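Local coordinates for gala protein type 1, 3 or 4 (Legionella pneumophila subsp. pneumophila, PDB 4XA9) that is a leucine-rich-repeat protein that may bind small GTPases and activate their GTP hydrolysis, at residues A110-A115 against G133-S138; I177-L182 against L204-N209. One frame throughout, in Å; residues are numbered along the deposited sequence.

Interaction 1: residues A110-A115 against G133-S138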
ATOM      1  N   ALA A 110       6.475 -21.193  -9.620  1.00 24.01           N
ATOM      2  CA  ALA A 110       7.864 -21.214 -10.061  1.00 25.35           C
ATOM      3  C   ALA A 110       8.806 -20.628  -9.009  1.00 22.69           C
ATOM      4  O   ALA A 110       9.842 -21.214  -8.698  1.00 21.76           O
ATOM      5  CB  ALA A 110       8.004 -20.458 -11.376  1.00 27.90           C
ATOM      6  N   LEU A 111       8.446 -19.471  -8.461  1.00 20.30           N
ATOM      7  CA  LEU A 111       9.297 -18.806  -7.482  1.00 20.29           C
ATOM      8  C   LEU A 111       9.502 -19.659  -6.236  1.00 25.30           C
ATOM      9  O   LEU A 111      10.584 -19.665  -5.647  1.00 24.20           O
ATOM     10  CB  LEU A 111       8.700 -17.453  -7.088  1.00 21.06           C
ATOM     11  CG  LEU A 111       8.722 -16.401  -8.189  1.00 22.44           C
ATOM     12  CD1 LEU A 111       8.033 -15.140  -7.718  1.00 24.64           C
ATOM     13  CD2 LEU A 111      10.156 -16.105  -8.620  1.00 21.75           C
ATOM     14  N   ALA A 112       8.464 -20.384  -5.836  1.00 23.53           N
ATOM     15  CA  ALA A 112       8.539 -21.180  -4.623  1.00 22.92           C
ATOM     16  C   ALA A 112       9.478 -22.362  -4.821  1.00 27.29           C
ATOM     17  O   ALA A 112      10.001 -22.917  -3.855  1.00 33.82           O
ATOM     18  CB  ALA A 112       7.155 -21.655  -4.210  1.00 24.05           C
ATOM     19  N   ALA A 113       9.690 -22.740  -6.079  1.00 25.26           N
ATOM     20  CA  ALA A 113      10.576 -23.854  -6.413  1.00 27.70           C
ATOM     21  C   ALA A 113      12.030 -23.406  -6.557  1.00 29.83           C
ATOM     22  O   ALA A 113      12.937 -24.232  -6.646  1.00 28.76           O
ATOM     23  CB  ALA A 113      10.105 -24.536  -7.691  1.00 30.23           C
ATOM     24  N   ASN A 114      12.249 -22.092  -6.575  1.00 28.02           N
ATOM     25  CA  ASN A 114      13.600 -21.545  -6.614  1.00 27.67           C
ATOM     26  C   ASN A 114      14.248 -21.495  -5.227  1.00 32.31           C
ATOM     27  O   ASN A 114      13.931 -20.624  -4.414  1.00 31.05           O
ATOM     28  CB  ASN A 114      13.582 -20.151  -7.242  1.00 30.26           C
ATOM     29  CG  ASN A 114      14.963 -19.526  -7.318  1.00 31.77           C
ATOM     30  OD1 ASN A 114      15.974 -20.193  -7.102  1.00 33.75           O
ATOM     31  ND2 ASN A 114      15.011 -18.243  -7.656  1.00 29.66           N
ATOM     32  N   ALA A 115      15.169 -22.421  -4.969  1.00 33.50           N
ATOM     33  CA  ALA A 115      15.807 -22.525  -3.658  1.00 35.87           C
ATOM     34  C   ALA A 115      16.818 -21.402  -3.411  1.00 34.75           C
ATOM     35  O   ALA A 115      17.294 -21.225  -2.291  1.00 33.89           O
ATOM     36  CB  ALA A 115      16.481 -23.881  -3.509  1.00 39.35           C
ATOM     37  N   GLY A 133       0.009 -22.690  -0.913  1.00 28.48           N
ATOM     38  CA  GLY A 133       0.389 -24.090  -0.855  1.00 28.65           C
ATOM     39  C   GLY A 133       1.756 -24.336  -1.464  1.00 28.19           C
ATOM     40  O   GLY A 133       2.564 -25.109  -0.935  1.00 26.55           O
ATOM     41  N   TYR A 134       2.022 -23.672  -2.584  1.00 27.67           N
ATOM     42  CA  TYR A 134       3.318 -23.780  -3.236  1.00 28.93           C
ATOM     43  C   TYR A 134       4.425 -23.206  -2.358  1.00 31.14           C
ATOM     44  O   TYR A 134       5.507 -23.785  -2.238  1.00 28.65           O
ATOM     45  CB  TYR A 134       3.297 -23.054  -4.583  1.00 26.83           C
ATOM     46  CG  TYR A 134       2.277 -23.586  -5.568  1.00 27.65           C
ATOM     47  CD1 TYR A 134       1.936 -24.935  -5.599  1.00 29.76           C
ATOM     48  CD2 TYR A 134       1.652 -22.734  -6.467  1.00 28.28           C
ATOM     49  CE1 TYR A 134       1.002 -25.416  -6.510  1.00 30.97           C
ATOM     50  CE2 TYR A 134       0.723 -23.201  -7.371  1.00 28.08           C
ATOM     51  CZ  TYR A 134       0.401 -24.539  -7.391  1.00 31.20           C
ATOM     52  OH  TYR A 134      -0.529 -24.987  -8.304  1.00 35.39           O
ATOM     53  N   LEU A 135       4.143 -22.055  -1.750  1.00 29.02           N
ATOM     54  CA  LEU A 135       5.129 -21.338  -0.954  1.00 25.51           C
ATOM     55  C   LEU A 135       5.412 -22.073   0.347  1.00 27.83           C
ATOM     56  O   LEU A 135       6.473 -21.903   0.954  1.00 30.37           O
ATOM     57  CB  LEU A 135       4.647 -19.911  -0.671  1.00 23.71           C
ATOM     58  CG  LEU A 135       4.615 -18.971  -1.875  1.00 24.73           C
ATOM     59  CD1 LEU A 135       3.843 -17.700  -1.563  1.00 24.96           C
ATOM     60  CD2 LEU A 135       6.037 -18.628  -2.282  1.00 27.26           C
ATOM     61  N   ALA A 136       4.460 -22.899   0.767  1.00 26.62           N
ATOM     62  CA  ALA A 136       4.620 -23.694   1.980  1.00 28.37           C
ATOM     63  C   ALA A 136       5.736 -24.724   1.827  1.00 28.05           C
ATOM     64  O   ALA A 136       6.244 -25.251   2.813  1.00 28.54           O
ATOM     65  CB  ALA A 136       3.314 -24.380   2.335  1.00 31.30           C
ATOM     66  N   GLN A 137       6.120 -25.001   0.585  1.00 30.50           N
ATOM     67  CA  GLN A 137       7.179 -25.968   0.306  1.00 34.19           C
ATOM     68  C   GLN A 137       8.500 -25.290  -0.071  1.00 32.59           C
ATOM     69  O   GLN A 137       9.483 -25.961  -0.390  1.00 32.22           O
ATOM     70  CB  GLN A 137       6.743 -26.914  -0.816  1.00 39.30           C
ATOM     71  CG  GLN A 137       5.414 -27.600  -0.559  1.00 43.84           C
ATOM     72  CD  GLN A 137       5.466 -28.550   0.623  1.00 49.86           C
ATOM     73  OE1 GLN A 137       6.530 -29.054   0.987  1.00 49.99           O
ATOM     74  NE2 GLN A 137       4.312 -28.793   1.236  1.00 53.45           N
ATOM     75  N   SER A 138       8.522 -23.962  -0.033  1.00 30.95           N
ATOM     76  CA  SER A 138       9.704 -23.213  -0.443  1.00 29.24           C
ATOM     77  C   SER A 138      10.750 -23.184   0.657  1.00 27.40           C
ATOM     78  O   SER A 138      10.500 -23.639   1.772  1.00 23.65           O
ATOM     79  CB  SER A 138       9.331 -21.782  -0.819  1.00 27.13           C
ATOM     80  OG  SER A 138       8.974 -21.063   0.343  1.00 24.42           O
TER
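The methyl group of A112 lies against the backbone of Y134 and reaches the side chain of L135. A112 CB is 3.3 Å from Y134 O. It also lies 4.1 Å from Y134 CB and 3.8 Å from L135 CD2. Y134 takes part through CB and its backbone. Its CG stands anti to the carbonyl carbon (chi1 -60°), and the ring leads away from A112; the Y134 side chain also touches K109 of helix 104-113. L135 does the reverse: its CB points past the contact, but its CD2 branch comes in beside the A112 methyl. The L135 side chain also touches V108, L140, L145 and L158.

S138 meets the backbone of A112. S138 CB is 3.3 Å from A112 O, and S138 CA makes a CH...O contact with the same oxygen at 3.4 Å. The hydroxyl of S138 turns back into its own segment. With OG between the backbone N and the carbonyl carbon (chi1 71°), it donates to L135 O at 2.7 Å. The C=O...donor angle is 137°. S138 N binds the same oxygen and closes a type I beta turn from L135 to S138.

Helices 104-113 and 129-135 are neighbours on the helical side of a leucine-rich-repeat solenoid, and they meet here near their C-terminal ends. A112 carries just a methyl, so the segments come close. Carbons pack on carbonyl oxygens as well as on each other, and no hydrogen bond crosses between 110-115 and 133-138. L135 O takes S138 N, S138 OG and N161 ND2, so its polar needs are met away from A112.

Interaction 2: residues I177-L182 against L204-N209; sequences IGAIEL and LHFANN
N209 OD1 is gripped by two backbone amides, S211 N and L212 N, just past the end of its segment. The other half of the amide faces back: N209 ND2 donates to A183 O. This bond ties the loop after helix 203-207 to helix 176-184.

The contact of 177-182 with 204-209 rests mainly on I180 and H205. The CG2 methyl of I180 sits over the centre of one face of the imidazole, 3.6 Å from the ring centroid and 3° off the normal. This is a CH-pi contact with the methyl almost squarely above the ring. CG2 is anti to the backbone N of I180, while CG1 is anti to the carbonyl carbon (chi1 -73°). I180 CG1 lies on the same side of the ring, displaced toward CD2, 3.6 Å from H205 CD2. I180 CD1 follows on that side, 3.9 Å from H205 CD2. H205 also touches A183 and K184.

Both helices belong to the leucine-rich-repeat solenoid, where successive helices stand side by side on the face away from the parallel strands. F206 fills part of the seam between them. Its CG is anti to the carbonyl carbon (chi1 -76°), and the far end of the ring reaches helix 176-184. F206 CZ lies 3.5 Å from A179 O, which approaches the ring obliquely. F206 CE2 is 4.2 Å from A179 CB. The F206 side chain also touches A183 and, on helix 224-230, L230, while F206 O accepts a hydrogen bond from N233 ND2.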
ATOM      1  N   ILE A 177      -9.071 -19.094  12.559  1.00 25.89           N
ATOM      2  CA  ILE A 177      -8.621 -20.426  12.166  1.00 29.73           C
ATOM      3  C   ILE A 177      -7.185 -20.415  11.649  1.00 30.61           C
ATOM      4  O   ILE A 177      -6.356 -21.238  12.045  1.00 27.60           O
ATOM      5  CB  ILE A 177      -9.525 -21.019  11.069  1.00 32.52           C
ATOM      6  CG1 ILE A 177     -10.988 -21.005  11.516  1.00 34.00           C
ATOM      7  CG2 ILE A 177      -9.069 -22.423  10.697  1.00 36.05           C
ATOM      8  CD1 ILE A 177     -11.242 -21.780  12.779  1.00 36.42           C
ATOM      9  N   GLY A 178      -6.902 -19.481  10.749  1.00 28.52           N
ATOM     10  CA  GLY A 178      -5.570 -19.365  10.187  1.00 25.97           C
ATOM     11  C   GLY A 178      -4.592 -18.790  11.188  1.00 24.07           C
ATOM     12  O   GLY A 178      -3.461 -19.256  11.305  1.00 23.84           O
ATOM     13  N   ALA A 179      -5.035 -17.774  11.920  1.00 28.51           N
ATOM     14  CA  ALA A 179      -4.165 -17.079  12.863  1.00 26.55           C
ATOM     15  C   ALA A 179      -3.710 -18.010  13.981  1.00 24.88           C
ATOM     16  O   ALA A 179      -2.554 -17.963  14.403  1.00 28.50           O
ATOM     17  CB  ALA A 179      -4.871 -15.861  13.437  1.00 24.41           C
ATOM     18  N   ILE A 180      -4.613 -18.861  14.455  1.00 21.68           N
ATOM     19  CA  ILE A 180      -4.270 -19.806  15.511  1.00 23.39           C
ATOM     20  C   ILE A 180      -3.178 -20.777  15.051  1.00 24.94           C
ATOM     21  O   ILE A 180      -2.249 -21.076  15.804  1.00 26.36           O
ATOM     22  CB  ILE A 180      -5.519 -20.575  15.996  1.00 25.61           C
ATOM     23  CG1 ILE A 180      -6.405 -19.641  16.819  1.00 25.55           C
ATOM     24  CG2 ILE A 180      -5.121 -21.779  16.849  1.00 28.94           C
ATOM     25  CD1 ILE A 180      -7.777 -20.200  17.150  1.00 26.17           C
ATOM     26  N   GLU A 181      -3.257 -21.245  13.808  1.00 27.53           N
ATOM     27  CA  GLU A 181      -2.232 -22.160  13.308  1.00 31.40           C
ATOM     28  C   GLU A 181      -0.887 -21.446  13.156  1.00 29.36           C
ATOM     29  O   GLU A 181       0.164 -22.017  13.447  1.00 25.77           O
ATOM     30  CB  GLU A 181      -2.668 -22.792  11.983  1.00 35.30           C
ATOM     31  CG  GLU A 181      -3.927 -23.639  12.124  1.00 41.56           C
ATOM     32  CD  GLU A 181      -3.839 -24.630  13.279  1.00 46.29           C
ATOM     33  OE1 GLU A 181      -2.838 -25.377  13.359  1.00 47.56           O
ATOM     34  OE2 GLU A 181      -4.765 -24.640  14.120  1.00 46.39           O
ATOM     35  N   LEU A 182      -0.918 -20.190  12.724  1.00 24.51           N
ATOM     36  CA  LEU A 182       0.299 -19.388  12.676  1.00 22.74           C
ATOM     37  C   LEU A 182       0.864 -19.164  14.081  1.00 22.07           C
ATOM     38  O   LEU A 182       2.078 -19.149  14.276  1.00 21.74           O
ATOM     39  CB  LEU A 182       0.033 -18.046  11.990  1.00 24.03           C
ATOM     40  CG  LEU A 182      -0.102 -18.100  10.467  1.00 22.46           C
ATOM     41  CD1 LEU A 182      -0.582 -16.764   9.919  1.00 23.85           C
ATOM     42  CD2 LEU A 182       1.219 -18.492   9.825  1.00 22.21           C
ATOM     43  N   LEU A 204      -4.980 -16.027  22.925  1.00 22.71           N
ATOM     44  CA  LEU A 204      -4.387 -16.961  23.876  1.00 22.36           C
ATOM     45  C   LEU A 204      -3.243 -17.723  23.205  1.00 20.94           C
ATOM     46  O   LEU A 204      -2.167 -17.888  23.779  1.00 22.47           O
ATOM     47  CB  LEU A 204      -5.433 -17.938  24.432  1.00 21.37           C
ATOM     48  CG  LEU A 204      -4.861 -19.068  25.287  1.00 25.05           C
ATOM     49  CD1 LEU A 204      -4.131 -18.498  26.487  1.00 27.52           C
ATOM     50  CD2 LEU A 204      -5.954 -20.041  25.726  1.00 25.02           C
ATOM     51  N   HIS A 205      -3.462 -18.150  21.970  1.00 19.43           N
ATOM     52  CA  HIS A 205      -2.435 -18.888  21.243  1.00 22.30           C
ATOM     53  C   HIS A 205      -1.204 -18.038  20.951  1.00 24.21           C
ATOM     54  O   HIS A 205      -0.087 -18.562  20.918  1.00 25.29           O
ATOM     55  CB  HIS A 205      -3.015 -19.456  19.952  1.00 26.40           C
ATOM     56  CG  HIS A 205      -4.126 -20.429  20.187  1.00 31.03           C
ATOM     57  ND1 HIS A 205      -3.902 -21.765  20.442  1.00 32.96           N
ATOM     58  CD2 HIS A 205      -5.468 -20.256  20.241  1.00 32.90           C
ATOM     59  CE1 HIS A 205      -5.057 -22.376  20.628  1.00 34.58           C
ATOM     60  NE2 HIS A 205      -6.024 -21.482  20.513  1.00 34.58           N
ATOM     61  N   PHE A 206      -1.394 -16.735  20.749  1.00 22.07           N
ATOM     62  CA  PHE A 206      -0.251 -15.843  20.566  1.00 23.48           C
ATOM     63  C   PHE A 206       0.410 -15.536  21.910  1.00 21.74           C
ATOM     64  O   PHE A 206       1.614 -15.317  21.977  1.00 20.31           O
ATOM     65  CB  PHE A 206      -0.660 -14.532  19.871  1.00 20.41           C
ATOM     66  CG  PHE A 206      -0.906 -14.671  18.386  1.00 17.47           C
ATOM     67  CD1 PHE A 206       0.120 -15.039  17.521  1.00 17.65           C
ATOM     68  CD2 PHE A 206      -2.157 -14.408  17.853  1.00 17.57           C
ATOM     69  CE1 PHE A 206      -0.108 -15.158  16.159  1.00 20.17           C
ATOM     70  CE2 PHE A 206      -2.393 -14.525  16.494  1.00 21.71           C
ATOM     71  CZ  PHE A 206      -1.363 -14.901  15.644  1.00 22.31           C
ATOM     72  N   ALA A 207      -0.372 -15.501  22.985  1.00 22.03           N
ATOM     73  CA  ALA A 207       0.219 -15.316  24.306  1.00 21.94           C
ATOM     74  C   ALA A 207       1.107 -16.511  24.656  1.00 23.31           C
ATOM     75  O   ALA A 207       2.126 -16.363  25.332  1.00 25.47           O
ATOM     76  CB  ALA A 207      -0.860 -15.123  25.371  1.00 20.58           C
ATOM     77  N   ASN A 208       0.731 -17.696  24.187  1.00 21.61           N
ATOM     78  CA  ASN A 208       1.508 -18.891  24.517  1.00 26.94           C
ATOM     79  C   ASN A 208       2.564 -19.240  23.461  1.00 27.04           C
ATOM     80  O   ASN A 208       3.321 -20.200  23.620  1.00 29.80           O
ATOM     81  CB  ASN A 208       0.572 -20.081  24.752  1.00 26.77           C
ATOM     82  CG  ASN A 208      -0.196 -19.968  26.064  1.00 27.47           C
ATOM     83  OD1 ASN A 208       0.238 -19.287  26.996  1.00 25.05           O
ATOM     84  ND2 ASN A 208      -1.330 -20.655  26.148  1.00 23.65           N
ATOM     85  N   ASN A 209       2.608 -18.460  22.387  1.00 22.28           N
ATOM     86  CA  ASN A 209       3.686 -18.557  21.408  1.00 22.02           C
ATOM     87  C   ASN A 209       5.033 -18.232  22.058  1.00 28.04           C
ATOM     88  O   ASN A 209       5.123 -17.330  22.894  1.00 28.82           O
ATOM     89  CB  ASN A 209       3.413 -17.610  20.232  1.00 22.26           C
ATOM     90  CG  ASN A 209       4.565 -17.545  19.245  1.00 21.08           C
ATOM     91  OD1 ASN A 209       5.563 -16.871  19.491  1.00 23.90           O
ATOM     92  ND2 ASN A 209       4.418 -18.223  18.114  1.00 18.80           N
TER

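Overall arrangement
Interactions 1 and 2 each join consecutive helices of the same leucine-rich-repeat solenoid, but they share no helix. Interaction 1 comes first in the chain; its centre lies about 13 Å from the centre of the chain, that of interaction 2 about 22 Å. Their own centres are about 24 Å apart, and they do not touch. Both are mainly buried, although H205 and Y134 are partly exposed. In interaction 1 a small residue meets backbone and aliphatic groups, and little surface is buried. Interaction 2 buries more, through larger side chains and two aromatic rings. Neither has a hydrogen bond directly between its segments. No other chain of the assembly touches either one.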